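Local coordinates for phage related exonuclease (Haemophilus somnus 129PT, PDB 3K93), which probably degrades DNA as a phage-type exonuclease, holding a sodium ion at a site that resembles the metal centre of PD-(D/E)XK nucleases, at residues N65-Q70 with P161-L166; T112-D117 with D156-P161. One frame throughout, in Å; residues are numbered along the deposited sequence.

In the fold
The two contacts show how one chain run can serve both core and surface. Contact 2 (112-117 with 156-161) is a buried parallel strand pair, built from backbone hydrogen bonds and a bridging water, with a sodium ion on its T112 end. Contact 1 (65-70 with 161-166) lies about 10 Å away between centres, near the surface, where the chain continuing from strand 152-158 meets the junction of helices 59-66 and 68-79; a carboxylate-amide bond and a small apolar contact hold it. P161 belongs to both. F160 of contact 2 packs on L67 of contact 1, so the apolar core runs outward into the more polar edge.

Contact 1: N65-Q70 with P161-L166; sequences NELEEQ and PTPLNL
E66 and N165 make the polar part of this contact, their side chains coming from opposite directions. N165 ND2 donates to E66 OE1 over 2.8 Å, nearly straight at 164°. OE1 accepts through its syn lone pair, and the carboxylate and amide planes lie only 18° apart. Lying flat together brings E66 OE2 within 3.2 Å of N165 OD1; as both are acceptors, this pair probably offsets some of the gain. N165 reaches the carboxylate with its CG placed between backbone N and carbonyl carbon (chi1 81°).

Apolar groups lie beside the carboxylate. P163 CB approaches E66 OE1 to 3.5 Å, and both methyls of L166 lie beside the same carboxylate, CD1 near OE1 and CD2 near OE2. Further along, CD1 of L67 reaches toward the P163 ring and stands 4.1 Å from its CD; the same methyl also rests 3.8 Å from the carbonyl O of P161.

Within the loop, the bond from L166 N to P163 O, 2.9 Å, closes a type I turn over L164 and N165, which presents the amide to E66. The arrangement is a loop turn docked on a helix-helix junction, here joining helices 59-66 and 68-79 to the chain that leaves strand 152-158.

Contact 2: T112-D117 with D156-P161; sequences TKCSWD and DFVLFP. With NA (sodium ion), chain B.
K113 is bracketed by D156 and V158 in a parallel ladder whose strand axes approach to 4.7 Å at 22°: its N donates to D156 O, its O accepts from V158 N, both over 2.8 Å. The next rung, S115 N to V158 O, is more bent (141°). Beyond it a water bridges the two chains, donating to S115 O and V158 O and accepting from F160 N, so V158 O is gripped twice.

Among the side chains, CB of K113 meets CD1 of F157 obliquely at 3.8 Å, while its chain, bent at chi2 (-70°), carries NZ away to Q140. C114 SG sits at the edge of the F160 ring, 4.4 Å from CD2. L159 sends CD1 to within 3.7 Å of S115 O, its CG extended away from the backbone N.

T112 O binds the sodium ion at 2.4 Å; three waters, D100 and D111 complete the site. D111-T112-K113 matches the D-X-K signature of PD-(D/E)XK nucleases, consistent with an active-site location.

T112 packs on A71 and S75, C114 on A71 and V158 on L74, all of helix 68-79, whereas F157 turns to V192 and P122. The pair forms the middle of a four-stranded sheet, with 101-103 beside strand 108-114 and 189-195 beside strand 152-158, both antiparallel; helices 125-135 and 137-148 make the beta-alpha-beta crossover from strand 108-114 to strand 152-158.

Contact 1: N65-Q70 with P161-L166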
loop_
_atom_site.group_PDB
_atom_site.type_symbol
_atom_site.label_atom_id
_atom_site.label_comp_id
_atom_site.label_asym_id
_atom_site.label_seq_id
_atom_site.Cartn_x
_atom_site.Cartn_y
_atom_site.Cartn_z
ATOM N N ASN A 65 -8.522 -24.043 -5.255
ATOM C CA ASN A 65 -8.129 -25.441 -5.301
ATOM C C ASN A 65 -9.256 -26.340 -4.858
ATOM O O ASN A 65 -9.540 -27.300 -5.523
ATOM C CB ASN A 65 -6.893 -25.702 -4.448
ATOM C CG ASN A 65 -5.625 -25.116 -5.062
ATOM O OD1 ASN A 65 -5.504 -25.004 -6.300
ATOM N ND2 ASN A 65 -4.647 -24.758 -4.189
ATOM N N GLU A 66 -9.905 -26.001 -3.751
ATOM C CA GLU A 66 -11.020 -26.792 -3.251
ATOM C C GLU A 66 -12.214 -26.818 -4.165
ATOM O O GLU A 66 -12.885 -27.840 -4.244
ATOM C CB GLU A 66 -11.434 -26.365 -1.849
ATOM C CG GLU A 66 -10.314 -26.646 -0.844
ATOM C CD GLU A 66 -10.678 -26.409 0.626
ATOM O OE1 GLU A 66 -11.882 -26.183 0.948
ATOM O OE2 GLU A 66 -9.722 -26.471 1.456
ATOM N N LEU A 67 -12.465 -25.744 -4.892
ATOM C CA LEU A 67 -13.713 -25.639 -5.658
ATOM C C LEU A 67 -13.450 -25.848 -7.152
ATOM O O LEU A 67 -14.323 -25.610 -8.000
ATOM C CB LEU A 67 -14.401 -24.310 -5.401
ATOM C CG LEU A 67 -14.847 -24.070 -3.952
ATOM C CD1 LEU A 67 -15.453 -22.688 -3.857
ATOM C CD2 LEU A 67 -15.841 -25.135 -3.457
ATOM N N GLU A 68 -12.264 -26.341 -7.465
ATOM C CA GLU A 68 -11.811 -26.455 -8.850
ATOM C C GLU A 68 -12.741 -27.294 -9.676
ATOM O O GLU A 68 -13.089 -26.901 -10.790
ATOM C CB GLU A 68 -10.432 -27.078 -8.900
ATOM C CG GLU A 68 -9.776 -27.037 -10.259
ATOM C CD GLU A 68 -8.405 -27.663 -10.181
ATOM O OE1 GLU A 68 -8.332 -28.921 -10.011
ATOM O OE2 GLU A 68 -7.416 -26.890 -10.248
ATOM N N GLU A 69 -13.154 -28.426 -9.109
ATOM C CA GLU A 69 -14.068 -29.350 -9.789
ATOM C C GLU A 69 -15.430 -28.699 -10.043
ATOM O O GLU A 69 -15.901 -28.702 -11.172
ATOM C CB GLU A 69 -14.192 -30.730 -9.081
ATOM C CG GLU A 69 -13.400 -30.920 -7.756
ATOM N N GLN A 70 -16.041 -28.138 -9.003
ATOM C CA GLN A 70 -17.278 -27.366 -9.135
ATOM C C GLN A 70 -17.190 -26.251 -10.167
ATOM O O GLN A 70 -18.144 -26.025 -10.900
ATOM C CB GLN A 70 -17.645 -26.705 -7.827
ATOM C CG GLN A 70 -18.040 -27.646 -6.731
ATOM C CD GLN A 70 -18.603 -26.911 -5.545
ATOM O OE1 GLN A 70 -19.427 -25.985 -5.701
ATOM N NE2 GLN A 70 -18.182 -27.322 -4.330
ATOM N N PRO A 161 -19.921 -19.893 -2.587
ATOM C CA PRO A 161 -19.694 -19.679 -1.154
ATOM C C PRO A 161 -18.337 -20.174 -0.725
ATOM O O PRO A 161 -17.852 -21.172 -1.266
ATOM C CB PRO A 161 -20.774 -20.530 -0.478
ATOM C CG PRO A 161 -21.691 -20.924 -1.509
ATOM C CD PRO A 161 -21.052 -20.790 -2.839
ATOM N N THR A 162 -17.722 -19.496 0.246
ATOM C CA THR A 162 -16.425 -19.891 0.737
ATOM C C THR A 162 -16.593 -21.127 1.617
ATOM O O THR A 162 -17.420 -21.122 2.496
ATOM C CB THR A 162 -15.760 -18.720 1.512
ATOM O OG1 THR A 162 -15.548 -17.633 0.603
ATOM C CG2 THR A 162 -14.406 -19.116 2.116
ATOM N N PRO A 163 -15.824 -22.199 1.360
ATOM C CA PRO A 163 -15.889 -23.404 2.213
ATOM C C PRO A 163 -15.571 -23.059 3.661
ATOM O O PRO A 163 -14.656 -22.275 3.911
ATOM C CB PRO A 163 -14.784 -24.307 1.652
ATOM C CG PRO A 163 -14.422 -23.768 0.327
ATOM C CD PRO A 163 -14.900 -22.363 0.227
ATOM N N LEU A 164 -16.318 -23.627 4.592
ATOM C CA LEU A 164 -16.183 -23.314 6.018
ATOM C C LEU A 164 -14.768 -23.390 6.548
ATOM O O LEU A 164 -14.353 -22.543 7.314
ATOM C CB LEU A 164 -17.067 -24.217 6.859
ATOM C CG LEU A 164 -18.503 -23.736 7.041
ATOM C CD1 LEU A 164 -19.420 -24.873 7.575
ATOM C CD2 LEU A 164 -18.542 -22.496 7.977
ATOM N N ASN A 165 -14.009 -24.372 6.091
ATOM C CA ASN A 165 -12.681 -24.569 6.603
ATOM C C ASN A 165 -11.720 -23.404 6.253
ATOM O O ASN A 165 -10.627 -23.347 6.767
ATOM C CB ASN A 165 -12.124 -25.935 6.132
ATOM C CG ASN A 165 -11.568 -25.883 4.722
ATOM O OD1 ASN A 165 -10.369 -25.713 4.544
ATOM N ND2 ASN A 165 -12.433 -25.991 3.712
ATOM N N LEU A 166 -12.128 -22.490 5.373
ATOM C CA LEU A 166 -11.278 -21.396 4.986
ATOM C C LEU A 166 -11.705 -20.070 5.603
ATOM O O LEU A 166 -11.091 -19.062 5.332
ATOM C CB LEU A 166 -11.259 -21.287 3.471
ATOM C CG LEU A 166 -10.683 -22.493 2.739
ATOM C CD1 LEU A 166 -10.703 -22.262 1.235
ATOM C CD2 LEU A 166 -9.236 -22.777 3.247
#

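Contact 2: T112-D117 with D156-P161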
loop_
_atom_site.group_PDB
_atom_site.type_symbol
_atom_site.label_atom_id
_atom_site.label_comp_id
_atom_site.label_asym_id
_atom_site.label_seq_id
_atom_site.Cartn_x
_atom_site.Cartn_y
_atom_site.Cartn_z
ATOM N N THR A 112 -10.934 -21.023 -15.036
ATOM C CA THR A 112 -11.835 -20.675 -13.971
ATOM C C THR A 112 -11.086 -19.862 -12.892
ATOM O O THR A 112 -9.991 -20.244 -12.467
ATOM C CB THR A 112 -12.417 -21.937 -13.318
ATOM O OG1 THR A 112 -11.348 -22.751 -12.820
ATOM C CG2 THR A 112 -13.278 -22.734 -14.293
ATOM N N LYS A 113 -11.672 -18.754 -12.459
ATOM C CA LYS A 113 -11.136 -17.944 -11.383
ATOM C C LYS A 113 -12.214 -17.874 -10.291
ATOM O O LYS A 113 -13.261 -17.259 -10.490
ATOM C CB LYS A 113 -10.820 -16.535 -11.897
ATOM C CG LYS A 113 -9.942 -16.522 -13.184
ATOM C CD LYS A 113 -8.530 -16.972 -12.902
ATOM C CE LYS A 113 -7.668 -16.786 -14.141
ATOM N NZ LYS A 113 -6.340 -17.397 -13.984
ATOM N N CYS A 114 -11.932 -18.507 -9.147
ATOM C CA CYS A 114 -12.888 -18.612 -8.040
ATOM C C CYS A 114 -12.734 -17.429 -7.123
ATOM O O CYS A 114 -11.872 -17.424 -6.280
ATOM C CB CYS A 114 -12.642 -19.912 -7.247
ATOM S SG CYS A 114 -13.151 -21.360 -8.184
ATOM N N SER A 115 -13.584 -16.425 -7.284
ATOM C CA SER A 115 -13.521 -15.223 -6.455
ATOM C C SER A 115 -13.691 -15.519 -4.954
ATOM O O SER A 115 -14.444 -16.430 -4.564
ATOM C CB SER A 115 -14.594 -14.241 -6.894
ATOM O OG SER A 115 -14.554 -14.041 -8.303
ATOM N N TRP A 116 -12.995 -14.756 -4.127
ATOM C CA TRP A 116 -13.140 -14.895 -2.686
ATOM C C TRP A 116 -14.528 -14.487 -2.155
ATOM O O TRP A 116 -15.191 -15.258 -1.428
ATOM C CB TRP A 116 -12.053 -14.090 -1.963
ATOM C CG TRP A 116 -12.141 -14.178 -0.494
ATOM C CD1 TRP A 116 -12.527 -13.184 0.360
ATOM C CD2 TRP A 116 -11.877 -15.335 0.324
ATOM N NE1 TRP A 116 -12.514 -13.646 1.652
ATOM C CE2 TRP A 116 -12.120 -14.960 1.664
ATOM C CE3 TRP A 116 -11.445 -16.641 0.054
ATOM C CZ2 TRP A 116 -11.937 -15.847 2.748
ATOM C CZ3 TRP A 116 -11.258 -17.545 1.133
ATOM C CH2 TRP A 116 -11.519 -17.142 2.458
ATOM N N ASP A 117 -14.961 -13.284 -2.508
ATOM C CA ASP A 117 -16.202 -12.753 -1.990
ATOM C C ASP A 117 -16.884 -11.820 -2.986
ATOM O O ASP A 117 -16.354 -11.561 -4.067
ATOM C CB ASP A 117 -15.998 -12.135 -0.557
ATOM C CG ASP A 117 -15.269 -10.830 -0.537
ATOM O OD1 ASP A 117 -14.960 -10.247 -1.617
ATOM O OD2 ASP A 117 -15.052 -10.347 0.617
ATOM N N ASP A 156 -13.579 -17.578 -16.989
ATOM C CA ASP A 156 -14.820 -17.678 -16.204
ATOM C C ASP A 156 -14.538 -17.272 -14.746
ATOM O O ASP A 156 -13.989 -18.059 -13.964
ATOM C CB ASP A 156 -15.315 -19.129 -16.216
ATOM C CG ASP A 156 -16.041 -19.521 -17.514
ATOM O OD1 ASP A 156 -16.273 -18.678 -18.425
ATOM O OD2 ASP A 156 -16.418 -20.703 -17.590
ATOM N N PHE A 157 -14.880 -16.038 -14.391
ATOM C CA PHE A 157 -14.879 -15.584 -13.008
ATOM C C PHE A 157 -16.147 -16.164 -12.383
ATOM O O PHE A 157 -17.239 -15.894 -12.871
ATOM C CB PHE A 157 -14.941 -14.068 -12.941
ATOM C CG PHE A 157 -13.705 -13.403 -13.417
ATOM C CD1 PHE A 157 -12.606 -13.303 -12.590
ATOM C CD2 PHE A 157 -13.631 -12.863 -14.676
ATOM C CE1 PHE A 157 -11.456 -12.687 -13.026
ATOM C CE2 PHE A 157 -12.476 -12.237 -15.108
ATOM C CZ PHE A 157 -11.396 -12.163 -14.298
ATOM N N VAL A 158 -15.969 -16.945 -11.304
ATOM C CA VAL A 158 -17.054 -17.659 -10.651
ATOM C C VAL A 158 -17.030 -17.444 -9.137
ATOM O O VAL A 158 -15.968 -17.557 -8.487
ATOM C CB VAL A 158 -17.007 -19.156 -10.987
ATOM C CG1 VAL A 158 -17.358 -19.369 -12.451
ATOM C CG2 VAL A 158 -15.646 -19.738 -10.678
ATOM N N LEU A 159 -18.190 -17.098 -8.576
ATOM C CA LEU A 159 -18.360 -16.879 -7.134
ATOM C C LEU A 159 -19.188 -18.000 -6.548
ATOM O O LEU A 159 -20.391 -18.136 -6.865
ATOM C CB LEU A 159 -19.070 -15.537 -6.849
ATOM C CG LEU A 159 -19.270 -15.242 -5.362
ATOM C CD1 LEU A 159 -17.918 -15.173 -4.607
ATOM C CD2 LEU A 159 -20.131 -13.952 -5.116
ATOM N N PHE A 160 -18.546 -18.807 -5.706
ATOM C CA PHE A 160 -19.229 -19.787 -4.910
ATOM C C PHE A 160 -19.092 -19.348 -3.462
ATOM O O PHE A 160 -18.183 -18.582 -3.131
ATOM C CB PHE A 160 -18.536 -21.166 -5.038
ATOM C CG PHE A 160 -18.566 -21.755 -6.428
ATOM C CD1 PHE A 160 -19.741 -22.265 -6.952
ATOM C CD2 PHE A 160 -17.416 -21.833 -7.191
ATOM C CE1 PHE A 160 -19.786 -22.809 -8.216
ATOM C CE2 PHE A 160 -17.460 -22.408 -8.489
ATOM C CZ PHE A 160 -18.653 -22.890 -8.988
ATOM N N PRO A 161 -19.921 -19.893 -2.587
ATOM C CA PRO A 161 -19.694 -19.679 -1.154
ATOM C C PRO A 161 -18.337 -20.174 -0.725
ATOM O O PRO A 161 -17.852 -21.172 -1.266
ATOM C CB PRO A 161 -20.774 -20.530 -0.478
ATOM C CG PRO A 161 -21.691 -20.924 -1.509
ATOM C CD PRO A 161 -21.052 -20.790 -2.839
HETATM NA NA NA B . -7.783 -21.076 -12.946
HETATM O O HOH W 1 -15.623 -18.517 -6.002
HETATM O O HOH W 2 -5.325 -20.861 -13.861
HETATM O O HOH W 3 -8.042 -23.309 -11.547
HETATM O O HOH W 4 -6.935 -19.751 -11.237
#